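Local coordinates for conserved domain protein (Porphyromonas gingivalis, PDB 3PNN) that is a putative cytoplasmic glycosyltransferase with a Rossmann-like alpha/beta/alpha fold, probably forming glycosidic linkages, at residues Ile55-Glu60 with Phe81-Arg86; Phe9-Gly14 with Asn104-Met109; Gly164-Gly169 with Gly275-Asp280. All coordinates share one frame; numbering follows the deposited sequence. Where two conformers were deposited one is given.

Contact 1 of 3, residues Ile55-Glu60 with Phe81-Arg86; sequences IRHSFE and FQELDR
His57 and Phe81 form an offset stack. Their planes lie 6° apart and their centroids 3.9 Å apart, with His57 CE1 over the middle of the Phe81 ring. Ile55 runs alongside the phenyl ring, its CD1 3.7 Å from Phe81 CE1. Glu60 crosses the same ring near CE1 and CZ. The backbone bond is Gln82 N to Ile55 O, 2.8 Å. His57 ND1 donates to Glu60 OE1 at 3.2 Å, in the ring plane but from above the carboxylate plane, which helps hold the imidazole's rotation. Glu60 OE2 is salt-bridged to Arg64. Arg56 NE and NH2 both reach Gln82 OE1, side-on, with NH2 at 3.0 Å. The oxygen sits in the guanidinium plane, but both donors come from one face of the amide, off its plane. The Glu83 chain folds back about its CB-CG bond (chi2 -59°), bringing OE2 3.0 Å from His57 N, in a nearly straight bond of 171°. A water joins Glu83 OE1 to Ser58 N. Ile55 and Phe81 form a parallel bridge where strands 50-55 and 77-81 end. Loops at the C-terminal ends of parallel strands commonly line the ligand site in Rossmann-like folds. A glycerol, probably from the crystallisation liquor, hydrogen-bonds Arg56 NH2 and may mark a pocket.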
# COMPACT_ATOMS: atom_id res chain seq x y z
N ILE A 55 0.91 3.96 -12.47
CA ILE A 55 -0.09 4.99 -12.73
C ILE A 55 -0.94 4.53 -13.92
O ILE A 55 -0.88 3.36 -14.31
CB ILE A 55 0.56 6.36 -13.04
CG1 ILE A 55 1.41 6.28 -14.31
CG2 ILE A 55 1.40 6.87 -11.86
CD1 ILE A 55 1.72 7.69 -14.90
N ARG A 56 -1.74 5.44 -14.49
CA ARG A 56 -2.45 5.13 -15.73
C ARG A 56 -2.10 6.17 -16.79
O ARG A 56 -1.73 7.29 -16.46
CB ARG A 56 -3.96 5.03 -15.50
CG ARG A 56 -4.28 4.09 -14.33
CD ARG A 56 -5.77 3.77 -14.17
NE ARG A 56 -5.95 2.93 -12.99
CZ ARG A 56 -6.84 3.15 -12.02
NH1 ARG A 56 -7.71 4.16 -12.12
NH2 ARG A 56 -6.89 2.33 -10.97
N HIS A 57 -2.22 5.80 -18.06
CA HIS A 57 -1.87 6.71 -19.14
C HIS A 57 -2.72 7.98 -19.11
O HIS A 57 -2.26 9.05 -19.51
CB HIS A 57 -2.01 6.03 -20.51
CG HIS A 57 -0.94 5.02 -20.79
ND1 HIS A 57 0.37 5.37 -21.01
CD2 HIS A 57 -1.00 3.67 -20.89
CE1 HIS A 57 1.08 4.28 -21.23
NE2 HIS A 57 0.28 3.23 -21.16
N SER A 58 -3.96 7.86 -18.64
CA SER A 58 -4.89 9.00 -18.62
C SER A 58 -4.39 10.21 -17.83
O SER A 58 -4.86 11.33 -18.05
CB SER A 58 -6.27 8.57 -18.10
OG SER A 58 -6.27 8.40 -16.70
N PHE A 59 -3.46 10.01 -16.91
CA PHE A 59 -2.90 11.15 -16.18
C PHE A 59 -1.37 11.18 -16.20
O PHE A 59 -0.74 11.79 -15.35
CB PHE A 59 -3.46 11.24 -14.75
CG PHE A 59 -3.19 10.04 -13.88
CD1 PHE A 59 -2.11 10.02 -13.02
CD2 PHE A 59 -4.04 8.94 -13.89
CE1 PHE A 59 -1.87 8.93 -12.19
CE2 PHE A 59 -3.80 7.84 -13.07
CZ PHE A 59 -2.71 7.84 -12.21
N GLU A 60 -0.79 10.53 -17.20
CA GLU A 60 0.66 10.42 -17.28
C GLU A 60 1.30 11.80 -17.47
O GLU A 60 2.30 12.12 -16.83
CB GLU A 60 1.06 9.48 -18.41
CG GLU A 60 2.53 9.46 -18.72
CD GLU A 60 2.83 8.62 -19.95
OE1 GLU A 60 1.87 8.16 -20.61
OE2 GLU A 60 4.03 8.43 -20.26
N PHE A 81 2.34 1.10 -16.05
CA PHE A 81 0.97 1.53 -16.34
C PHE A 81 -0.07 0.44 -16.13
O PHE A 81 0.04 -0.65 -16.69
CB PHE A 81 0.89 2.06 -17.78
CG PHE A 81 1.77 3.24 -18.03
CD1 PHE A 81 1.31 4.52 -17.80
CD2 PHE A 81 3.09 3.06 -18.43
CE1 PHE A 81 2.14 5.63 -17.99
CE2 PHE A 81 3.93 4.14 -18.62
CZ PHE A 81 3.45 5.43 -18.40
N GLN A 82 -1.09 0.75 -15.34
CA GLN A 82 -2.19 -0.19 -15.14
C GLN A 82 -3.30 0.11 -16.12
O GLN A 82 -3.94 1.16 -16.02
CB GLN A 82 -2.74 -0.11 -13.71
CG GLN A 82 -3.91 -1.08 -13.45
CD GLN A 82 -4.65 -0.82 -12.14
OE1 GLN A 82 -4.80 0.33 -11.72
NE2 GLN A 82 -5.14 -1.88 -11.51
N GLU A 83 -3.54 -0.80 -17.06
CA GLU A 83 -4.64 -0.66 -18.00
C GLU A 83 -5.57 -1.88 -17.95
O GLU A 83 -5.15 -2.98 -17.59
CB GLU A 83 -4.13 -0.42 -19.43
CG GLU A 83 -3.14 0.75 -19.57
CD GLU A 83 -3.71 2.12 -19.14
OE1 GLU A 83 -4.94 2.34 -19.27
OE2 GLU A 83 -2.92 2.97 -18.67
N LEU A 84 -6.83 -1.67 -18.31
CA LEU A 84 -7.83 -2.73 -18.25
C LEU A 84 -7.48 -3.94 -19.12
O LEU A 84 -7.84 -5.07 -18.78
CB LEU A 84 -9.20 -2.18 -18.65
CG LEU A 84 -9.84 -1.14 -17.73
CD1 LEU A 84 -11.01 -0.44 -18.43
CD2 LEU A 84 -10.29 -1.79 -16.42
N ASP A 85 -6.79 -3.71 -20.23
CA ASP A 85 -6.51 -4.77 -21.19
C ASP A 85 -5.19 -5.50 -20.93
O ASP A 85 -4.79 -6.37 -21.70
CB ASP A 85 -6.57 -4.25 -22.63
CG ASP A 85 -5.46 -3.25 -22.95
OD1 ASP A 85 -4.69 -2.89 -22.03
OD2 ASP A 85 -5.37 -2.82 -24.12
N ARG A 86 -4.51 -5.14 -19.84
CA ARG A 86 -3.26 -5.81 -19.48
C ARG A 86 -3.55 -7.08 -18.69
O ARG A 86 -3.41 -7.12 -17.47
CB ARG A 86 -2.33 -4.87 -18.72
CG ARG A 86 -1.04 -4.58 -19.46
CD ARG A 86 -0.85 -3.09 -19.74
NE ARG A 86 -1.64 -2.61 -20.87
CZ ARG A 86 -1.44 -1.45 -21.48
NH1 ARG A 86 -2.21 -1.09 -22.50
NH2 ARG A 86 -0.48 -0.64 -21.07
O HOH W 1 -5.59 5.20 -18.83

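Contact 2 of 3, residues Phe9-Gly14 with Asn104-Met109; sequences FVLAAG and NHAVLM
The Phe9 ring meets helix 103-108 with its edge. Val107 O lies near the ring plane, 3.2 Å from Phe9 CE2, so the carbonyl faces the rim of the phenyl group. Ala106 O approaches obliquely, 3.8 Å from Phe9 CZ. No hydrogen bond crosses between the segments. Phe9 points toward the helix with CG anti to the backbone N (chi1 -171°), and this carries the far end of the ring to the helix backbone. Val107 splits its two methyls between the strand residues. CG1 of Val107 is 4.2 Å from Phe9 CE2, and its CG2 is 4.0 Å from Leu11 CD2. Leu11 uses the same CD2 branch on Ala106 CB, at 4.3 Å. The touching groups are therefore largely apolar, with two helix carbonyls beside the aromatic rim. The contact is mostly buried. The axes of strand 9-11 and helix 104-108 approach to 9.4 Å, and their N-to-C directions make an angle of 141°, closer to antiparallel than to parallel. This is a helix laid against one face of a sheet, as in alpha/beta/alpha folds. Strand 7-11 lies between parallel strands 50-55 and 118-122. Phe9 also packs on Val52, Val54 and Phe118, and Leu11 on Val54 and Val120. Ile249 of helix 249-259 touches both Leu11 and Val107.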
# COMPACT_ATOMS: atom_id res chain seq x y z
N PHE A 9 7.88 0.49 -4.47
CA PHE A 9 6.87 0.39 -5.52
C PHE A 9 5.65 1.10 -4.95
O PHE A 9 5.07 0.65 -3.95
CB PHE A 9 6.58 -1.09 -5.79
CG PHE A 9 5.69 -1.36 -7.00
CD1 PHE A 9 5.26 -0.34 -7.83
CD2 PHE A 9 5.32 -2.67 -7.31
CE1 PHE A 9 4.46 -0.61 -8.95
CE2 PHE A 9 4.53 -2.94 -8.42
CZ PHE A 9 4.09 -1.89 -9.24
N VAL A 10 5.29 2.23 -5.55
CA VAL A 10 4.20 3.04 -5.04
C VAL A 10 2.91 2.84 -5.85
O VAL A 10 2.89 3.02 -7.08
CB VAL A 10 4.57 4.55 -5.04
CG1 VAL A 10 3.40 5.39 -4.54
CG2 VAL A 10 5.83 4.80 -4.19
N LEU A 11 1.84 2.45 -5.16
CA LEU A 11 0.54 2.27 -5.81
C LEU A 11 -0.14 3.61 -6.08
O LEU A 11 -0.85 4.14 -5.22
CB LEU A 11 -0.38 1.38 -4.95
CG LEU A 11 0.17 -0.01 -4.66
CD1 LEU A 11 -0.83 -0.78 -3.81
CD2 LEU A 11 0.47 -0.76 -5.96
N ALA A 12 0.07 4.15 -7.27
CA ALA A 12 -0.39 5.50 -7.60
C ALA A 12 -1.46 5.52 -8.69
O ALA A 12 -1.77 6.57 -9.26
CB ALA A 12 0.81 6.38 -7.99
N ALA A 13 -2.04 4.37 -8.97
CA ALA A 13 -2.91 4.24 -10.13
C ALA A 13 -4.25 4.93 -9.89
O ALA A 13 -4.98 5.24 -10.84
CB ALA A 13 -3.10 2.78 -10.48
N GLY A 14 -4.56 5.20 -8.62
CA GLY A 14 -5.82 5.84 -8.25
C GLY A 14 -5.76 7.36 -8.19
O GLY A 14 -6.75 7.99 -7.79
N ASN A 104 -3.84 -5.72 -6.57
CA ASN A 104 -2.84 -6.73 -6.92
C ASN A 104 -2.65 -6.80 -8.44
O ASN A 104 -1.60 -7.23 -8.91
CB ASN A 104 -3.12 -8.09 -6.27
CG ASN A 104 -1.84 -8.87 -5.95
OD1 ASN A 104 -1.06 -9.20 -6.84
ND2 ASN A 104 -1.64 -9.18 -4.68
N HIS A 105 -3.63 -6.35 -9.22
CA HIS A 105 -3.42 -6.20 -10.67
C HIS A 105 -2.46 -5.03 -10.93
O HIS A 105 -1.57 -5.12 -11.78
CB HIS A 105 -4.74 -6.01 -11.42
CG HIS A 105 -4.56 -5.69 -12.88
ND1 HIS A 105 -4.75 -4.42 -13.39
CD2 HIS A 105 -4.22 -6.47 -13.93
CE1 HIS A 105 -4.54 -4.44 -14.70
NE2 HIS A 105 -4.22 -5.67 -15.05
N ALA A 106 -2.63 -3.94 -10.20
CA ALA A 106 -1.67 -2.83 -10.23
C ALA A 106 -0.25 -3.30 -9.89
O ALA A 106 0.71 -2.89 -10.55
CB ALA A 106 -2.12 -1.72 -9.29
N VAL A 107 -0.10 -4.15 -8.87
CA VAL A 107 1.21 -4.69 -8.53
C VAL A 107 1.83 -5.48 -9.70
O VAL A 107 3.02 -5.35 -9.99
CB VAL A 107 1.15 -5.60 -7.27
CG1 VAL A 107 2.47 -6.34 -7.08
CG2 VAL A 107 0.84 -4.77 -6.02
N LEU A 108 1.02 -6.30 -10.35
CA LEU A 108 1.50 -7.08 -11.50
C LEU A 108 2.13 -6.21 -12.59
O LEU A 108 2.96 -6.68 -13.36
CB LEU A 108 0.36 -7.92 -12.10
CG LEU A 108 0.06 -9.23 -11.38
CD1 LEU A 108 -1.20 -9.85 -11.92
CD2 LEU A 108 1.25 -10.20 -11.53
N MSE A 109 1.74 -4.94 -12.66
CA MSE A 109 2.30 -4.05 -13.69
C MSE A 109 3.81 -3.80 -13.51
O MSE A 109 4.51 -3.42 -14.46
CB MSE A 109 1.55 -2.70 -13.71
CG MSE A 109 0.04 -2.83 -14.00
SE MSE A 109 -0.43 -3.64 -15.71
CE MSE A 109 -0.63 -5.48 -15.06

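Contact 3 of 3, residues Gly164-Gly169 with Gly275-Asp280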
# COMPACT_ATOMS: atom_id res chain seq x y z
N GLY A 164 -16.11 8.37 11.48
CA GLY A 164 -16.83 7.23 10.93
C GLY A 164 -15.97 5.98 10.92
O GLY A 164 -14.84 5.98 11.41
N GLY A 165 -16.50 4.91 10.34
CA GLY A 165 -15.80 3.65 10.31
C GLY A 165 -14.66 3.63 9.32
O GLY A 165 -14.66 4.37 8.34
N VAL A 166 -13.68 2.77 9.58
CA VAL A 166 -12.58 2.57 8.65
C VAL A 166 -12.50 1.11 8.22
O VAL A 166 -13.04 0.23 8.88
CB VAL A 166 -11.23 3.02 9.23
CG1 VAL A 166 -11.27 4.51 9.56
CG2 VAL A 166 -10.88 2.21 10.48
N SER A 167 -11.83 0.87 7.11
CA SER A 167 -11.64 -0.47 6.60
C SER A 167 -10.17 -0.84 6.78
O SER A 167 -9.28 -0.09 6.38
CB SER A 167 -12.06 -0.54 5.13
OG SER A 167 -11.81 -1.82 4.58
N ARG A 168 -9.92 -1.99 7.40
CA ARG A 168 -8.56 -2.41 7.75
C ARG A 168 -8.34 -3.89 7.46
O ARG A 168 -9.25 -4.70 7.63
CB ARG A 168 -8.31 -2.15 9.24
CG ARG A 168 -8.44 -0.70 9.67
CD ARG A 168 -7.24 0.10 9.19
NE ARG A 168 -7.35 1.53 9.48
CZ ARG A 168 -7.56 2.46 8.56
NH1 ARG A 168 -7.72 2.12 7.28
NH2 ARG A 168 -7.62 3.75 8.90
N GLY A 169 -7.14 -4.24 7.00
CA GLY A 169 -6.77 -5.64 6.91
C GLY A 169 -6.48 -6.18 8.30
O GLY A 169 -5.41 -5.92 8.87
N GLY A 275 -3.49 9.49 8.05
CA GLY A 275 -4.06 9.62 6.73
C GLY A 275 -5.42 10.24 6.85
O GLY A 275 -6.00 10.33 7.94
N VAL A 276 -5.94 10.70 5.72
CA VAL A 276 -7.21 11.39 5.70
C VAL A 276 -8.27 10.42 5.21
O VAL A 276 -8.36 10.16 4.02
CB VAL A 276 -7.16 12.62 4.78
CG1 VAL A 276 -8.53 13.33 4.71
CG2 VAL A 276 -6.07 13.58 5.22
N THR A 277 -9.04 9.86 6.13
CA THR A 277 -10.13 8.96 5.74
C THR A 277 -11.38 9.78 5.42
O THR A 277 -12.03 9.57 4.40
CB THR A 277 -10.46 7.92 6.84
OG1 THR A 277 -9.25 7.31 7.28
CG2 THR A 277 -11.39 6.85 6.29
N TYR A 278 -11.72 10.70 6.32
CA TYR A 278 -12.84 11.60 6.13
C TYR A 278 -12.28 13.01 6.11
O TYR A 278 -11.25 13.28 6.73
CB TYR A 278 -13.83 11.46 7.29
CG TYR A 278 -14.49 10.11 7.38
CD1 TYR A 278 -15.65 9.83 6.67
CD2 TYR A 278 -13.94 9.10 8.17
CE1 TYR A 278 -16.26 8.58 6.75
CE2 TYR A 278 -14.54 7.85 8.26
CZ TYR A 278 -15.69 7.60 7.54
OH TYR A 278 -16.29 6.36 7.62
N SER A 279 -12.95 13.91 5.40
CA SER A 279 -12.44 15.28 5.25
C SER A 279 -12.15 15.93 6.60
O SER A 279 -11.16 16.64 6.76
CB SER A 279 -13.40 16.14 4.40
OG SER A 279 -14.68 16.24 5.00
N ASP A 280 -13.01 15.66 7.58
CA ASP A 280 -12.82 16.17 8.94
C ASP A 280 -11.52 15.71 9.60
O ASP A 280 -11.06 16.32 10.57
CB ASP A 280 -14.01 15.79 9.83
CG ASP A 280 -15.17 16.78 9.73
OD1 ASP A 280 -14.93 17.94 9.32
OD2 ASP A 280 -16.31 16.41 10.09
O HOH W 2 -8.17 5.02 6.14
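Tyr278 reaches across to the backbone of Gly164 and Gly165 with the hydroxyl end of its ring. Its OH donates to Gly165 O at 2.7 Å, in the carbonyl plane and on a lone pair. Gly164 C is close as well, 3.3 Å from Tyr278 OH, and is met obliquely. Gly164 has no side chain, and the phenol hydroxyl occupies the side where one would point. Tyr278 CG lies beside its backbone N (chi1 -64°), and the ring extends from there toward the glycines.

Next to it, Val166 and Thr277 cross at about a right angle. The touching atoms are methyls, Val166 CG1 and Thr277 CG2, 4.0 Å apart. The hydroxyl branch of Thr277 turns toward Arg168 instead. A water bridges the two residues: it lies 2.8 Å from Thr277 OG1 and accepts from Arg168 NH2 at 3.1 Å. This water sits in the guanidinium plane, at its edge. Val166 CB packs on one face of the Arg168 guanidinium, 3.7 Å above its plane. Arg168 NH2 also donates to Thr159 O, and the group makes a cation-pi contact with Trp273.

Strand 166-173 runs antiparallel between strands 179-191 and 212-215. Residues 275-280 belong to the loop between strand 263-268 and helix 282-294, and Asp281 OD2 accepts from Tyr278 N. The contact joins the start of strand 166-173 to the loop before helix 282-294.

Contacts 1 and 2 are neighbours, with centres about 10 Å apart. His105 of the helix in contact 2 joins them: its NE2 lies 2.9 Å from Arg86 O and its ND1 3.2 Å from Gln82 NE2, both probable hydrogen bonds. Arg56 also packs on Ala13. Along the chain, contact 1 is nested in the loop that contact 2 closes. Contact 3 follows in series along the chain and touches neither; its nearest atoms are about 12 Å from contact 2 and about 17 Å from contact 1. Contacts 1 and 3 each have a glycerol beside an arginine, Arg56 and Arg168. These molecules probably come from the crystallisation liquor, but they may mark pockets.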